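Local coordinates for nitrogen regulatory protein P-II (Thiomonas intermedia, PDB 5DRK) that binds adenine nucleotides, ADP and AMP, and probably acts as a PII-family regulator of other proteins, at residues I15-H20 with D61-I66. Numbering follows the deposited sequence.
Sequences ILEGAH and DALIMI. With ADP (adenosine-5'-diphosphate), chain E.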
loop_
_atom_site.group_PDB
_atom_site.type_symbol
_atom_site.label_atom_id
_atom_site.label_comp_id
_atom_site.label_asym_id
_atom_site.label_seq_id
_atom_site.Cartn_x
_atom_site.Cartn_y
_atom_site.Cartn_z
ATOM N N ILE B 15 -2.995 -3.097 -9.277
ATOM C CA ILE B 15 -4.269 -3.675 -8.966
ATOM C C ILE B 15 -4.968 -4.239 -10.185
ATOM O O ILE B 15 -5.168 -3.549 -11.122
ATOM C CB ILE B 15 -5.127 -2.641 -8.244
ATOM C CG1 ILE B 15 -4.397 -2.117 -7.020
ATOM C CG2 ILE B 15 -6.471 -3.189 -7.878
ATOM C CD1 ILE B 15 -5.097 -0.975 -6.323
ATOM N N LEU B 16 -5.321 -5.511 -10.139
ATOM C CA LEU B 16 -5.971 -6.222 -11.236
ATOM C C LEU B 16 -6.692 -7.497 -10.832
ATOM O O LEU B 16 -6.562 -7.959 -9.745
ATOM C CB LEU B 16 -4.981 -6.558 -12.346
ATOM C CG LEU B 16 -3.545 -7.007 -12.100
ATOM C CD1 LEU B 16 -3.239 -7.526 -10.719
ATOM C CD2 LEU B 16 -2.970 -7.920 -13.155
ATOM N N GLU B 17 -7.460 -8.050 -11.743
ATOM C CA GLU B 17 -8.167 -9.274 -11.478
ATOM C C GLU B 17 -7.183 -10.407 -11.256
ATOM O O GLU B 17 -6.203 -10.522 -11.913
ATOM C CB GLU B 17 -9.157 -9.585 -12.585
ATOM C CG GLU B 17 -10.391 -8.710 -12.609
ATOM C CD GLU B 17 -11.052 -8.698 -13.962
ATOM O OE1 GLU B 17 -10.484 -8.171 -14.890
ATOM O OE2 GLU B 17 -12.126 -9.231 -14.106
ATOM N N GLY B 18 -7.474 -11.236 -10.287
ATOM C CA GLY B 18 -6.595 -12.326 -9.905
ATOM C C GLY B 18 -6.289 -13.325 -10.995
ATOM O O GLY B 18 -5.246 -13.954 -10.962
ATOM N N ALA B 19 -7.197 -13.491 -11.955
ATOM C CA ALA B 19 -6.978 -14.450 -13.038
ATOM C C ALA B 19 -5.782 -14.054 -13.909
ATOM O O ALA B 19 -5.224 -14.889 -14.622
ATOM C CB ALA B 19 -8.241 -14.600 -13.905
ATOM N N HIS B 20 -5.393 -12.786 -13.844
ATOM C CA HIS B 20 -4.273 -12.279 -14.612
ATOM C C HIS B 20 -2.994 -12.158 -13.813
ATOM O O HIS B 20 -2.075 -11.459 -14.232
ATOM C CB HIS B 20 -4.640 -10.922 -15.199
ATOM C CG HIS B 20 -5.772 -11.001 -16.165
ATOM N ND1 HIS B 20 -5.732 -11.812 -17.283
ATOM C CD2 HIS B 20 -6.989 -10.412 -16.170
ATOM C CE1 HIS B 20 -6.873 -11.703 -17.941
ATOM N NE2 HIS B 20 -7.652 -10.863 -17.288
ATOM N N ASP B 61 -9.630 -15.493 -8.217
ATOM C CA ASP B 61 -10.351 -14.724 -9.203
ATOM C C ASP B 61 -10.623 -13.307 -8.671
ATOM O O ASP B 61 -10.789 -12.407 -9.442
ATOM C CB ASP B 61 -11.626 -15.425 -9.653
ATOM C CG ASP B 61 -11.411 -16.381 -10.814
ATOM O OD1 ASP B 61 -10.288 -16.741 -11.145
ATOM O OD2 ASP B 61 -12.395 -16.798 -11.401
ATOM N N ALA B 62 -10.657 -13.117 -7.356
ATOM C CA ALA B 62 -10.847 -11.797 -6.734
ATOM C C ALA B 62 -9.737 -10.826 -7.159
ATOM O O ALA B 62 -8.673 -11.264 -7.582
ATOM C CB ALA B 62 -10.884 -11.909 -5.205
ATOM N N LEU B 63 -9.992 -9.520 -7.054
ATOM C CA LEU B 63 -8.935 -8.523 -7.259
ATOM C C LEU B 63 -7.743 -8.815 -6.362
ATOM O O LEU B 63 -7.927 -9.288 -5.236
ATOM C CB LEU B 63 -9.425 -7.095 -6.955
ATOM C CG LEU B 63 -10.291 -6.317 -7.944
ATOM C CD1 LEU B 63 -10.645 -4.953 -7.328
ATOM C CD2 LEU B 63 -9.600 -6.160 -9.292
ATOM N N ILE B 64 -6.541 -8.502 -6.847
ATOM C CA ILE B 64 -5.350 -8.513 -5.998
ATOM C C ILE B 64 -4.550 -7.218 -6.175
ATOM O O ILE B 64 -4.720 -6.498 -7.160
ATOM C CB ILE B 64 -4.416 -9.718 -6.299
ATOM C CG1 ILE B 64 -3.807 -9.602 -7.704
ATOM C CG2 ILE B 64 -5.166 -11.028 -6.173
ATOM C CD1 ILE B 64 -2.831 -10.704 -8.041
ATOM N N MET B 65 -3.669 -6.935 -5.226
ATOM C CA MET B 65 -2.736 -5.859 -5.382
ATOM C C MET B 65 -1.315 -6.416 -5.256
ATOM O O MET B 65 -0.964 -7.090 -4.278
ATOM C CB MET B 65 -2.989 -4.750 -4.351
ATOM C CG MET B 65 -1.925 -3.660 -4.381
ATOM S SD MET B 65 -2.320 -2.241 -3.347
ATOM C CE MET B 65 -1.874 -2.845 -1.733
ATOM N N ILE B 66 -0.509 -6.134 -6.275
ATOM C CA ILE B 66 0.874 -6.545 -6.304
ATOM C C ILE B 66 1.738 -5.349 -5.926
ATOM O O ILE B 66 1.696 -4.308 -6.584
ATOM C CB ILE B 66 1.280 -7.087 -7.709
ATOM C CG1 ILE B 66 0.382 -8.283 -8.093
ATOM C CG2 ILE B 66 2.778 -7.435 -7.757
ATOM C CD1 ILE B 66 0.669 -8.879 -9.472
HETATM P PB ADP E . -13.860 -1.278 -14.759
HETATM O O1B ADP E . -14.919 -2.164 -14.261
HETATM O O2B ADP E . -14.300 0.137 -14.974
HETATM O O3B ADP E . -13.162 -1.749 -15.971
HETATM P PA ADP E . -11.506 -0.189 -13.411
HETATM O O1A ADP E . -11.889 1.225 -13.464
HETATM O O2A ADP E . -10.383 -0.637 -14.237
HETATM O O3A ADP E . -12.723 -1.212 -13.606
HETATM O "O5'" ADP E . -11.108 -0.483 -11.931
HETATM C "C5'" ADP E . -10.948 -1.791 -11.487
HETATM C "C4'" ADP E . -10.410 -1.801 -10.080
HETATM O "O4'" ADP E . -9.287 -0.985 -9.964
HETATM C "C3'" ADP E . -11.357 -1.238 -9.074
HETATM O "O3'" ADP E . -12.239 -2.216 -8.589
HETATM C "C2'" ADP E . -10.455 -0.735 -7.996
HETATM O "O2'" ADP E . -10.027 -1.711 -7.088
HETATM C "C1'" ADP E . -9.261 -0.306 -8.742
HETATM N N9 ADP E . -9.380 1.135 -8.901
HETATM C C8 ADP E . -9.890 1.785 -9.929
HETATM N N7 ADP E . -9.821 3.087 -9.733
HETATM C C5 ADP E . -9.267 3.291 -8.566
HETATM C C6 ADP E . -8.897 4.444 -7.747
HETATM N N6 ADP E . -9.133 5.684 -8.161
HETATM N N1 ADP E . -8.336 4.203 -6.570
HETATM C C2 ADP E . -8.092 2.990 -6.136
HETATM N N3 ADP E . -8.394 1.914 -6.810
HETATM C C4 ADP E . -8.978 1.996 -8.009
#
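L16 and I64 form an antiparallel hydrogen-bonded pair, and their two backbone bonds define the register of the contact. L16 N donates to I64 O at 3.2 Å. I64 N returns a shorter bond to L16 O, 2.9 Å long and nearly straight. E17 and L63 continue the pairing as a non-hydrogen-bonded pair, after which the chain enters a short 3-10 segment at G18 and A19. At that point G18 N makes a weak bond to A62 O at 3.0 Å; its N-H...O angle of 127° is far from straight. G18 also brings its CA near CG2 of I64. Two CA-H...O contacts support the carbonyls of the central pair: I15 CA lies 3.4 Å from I64 O, and L63 CA approaches L16 O.

Apolar contacts occupy both faces of the sheet. On the L16 and I64 face, CG of L16 sits between its backbone N and carbonyl carbon (chi1 39°), a torsion that brings methyl CD1 across to CG1 of I64 at 3.7 Å, the I66 methyl CD1 lying farther off. On the reverse face, I15 CG1 packs against M65 CG at 3.9 Å, while the methionine chain leads on, bent at its last torsion. L63 spreads its two methyls: CD2 rests on the carbonyl group of L16, and CD1 comes 3.3 Å from O2' of ADP, the ribose hydroxyl that I15 CG2 also approaches. L63 and I15 thus give ADP an apolar wall at the 2'-hydroxyl side of its ribose.

Within the ferredoxin-like fold of PII proteins, strands 7-17 and 63-70 are neighbours inside the sheet, flanked by 92-100 and 36-45. Helix 21-31 packs on the L16, I64 and I66 face through A24, L28 and K21, whereas I15 and M65 meet T37 and I67 of the second subunit.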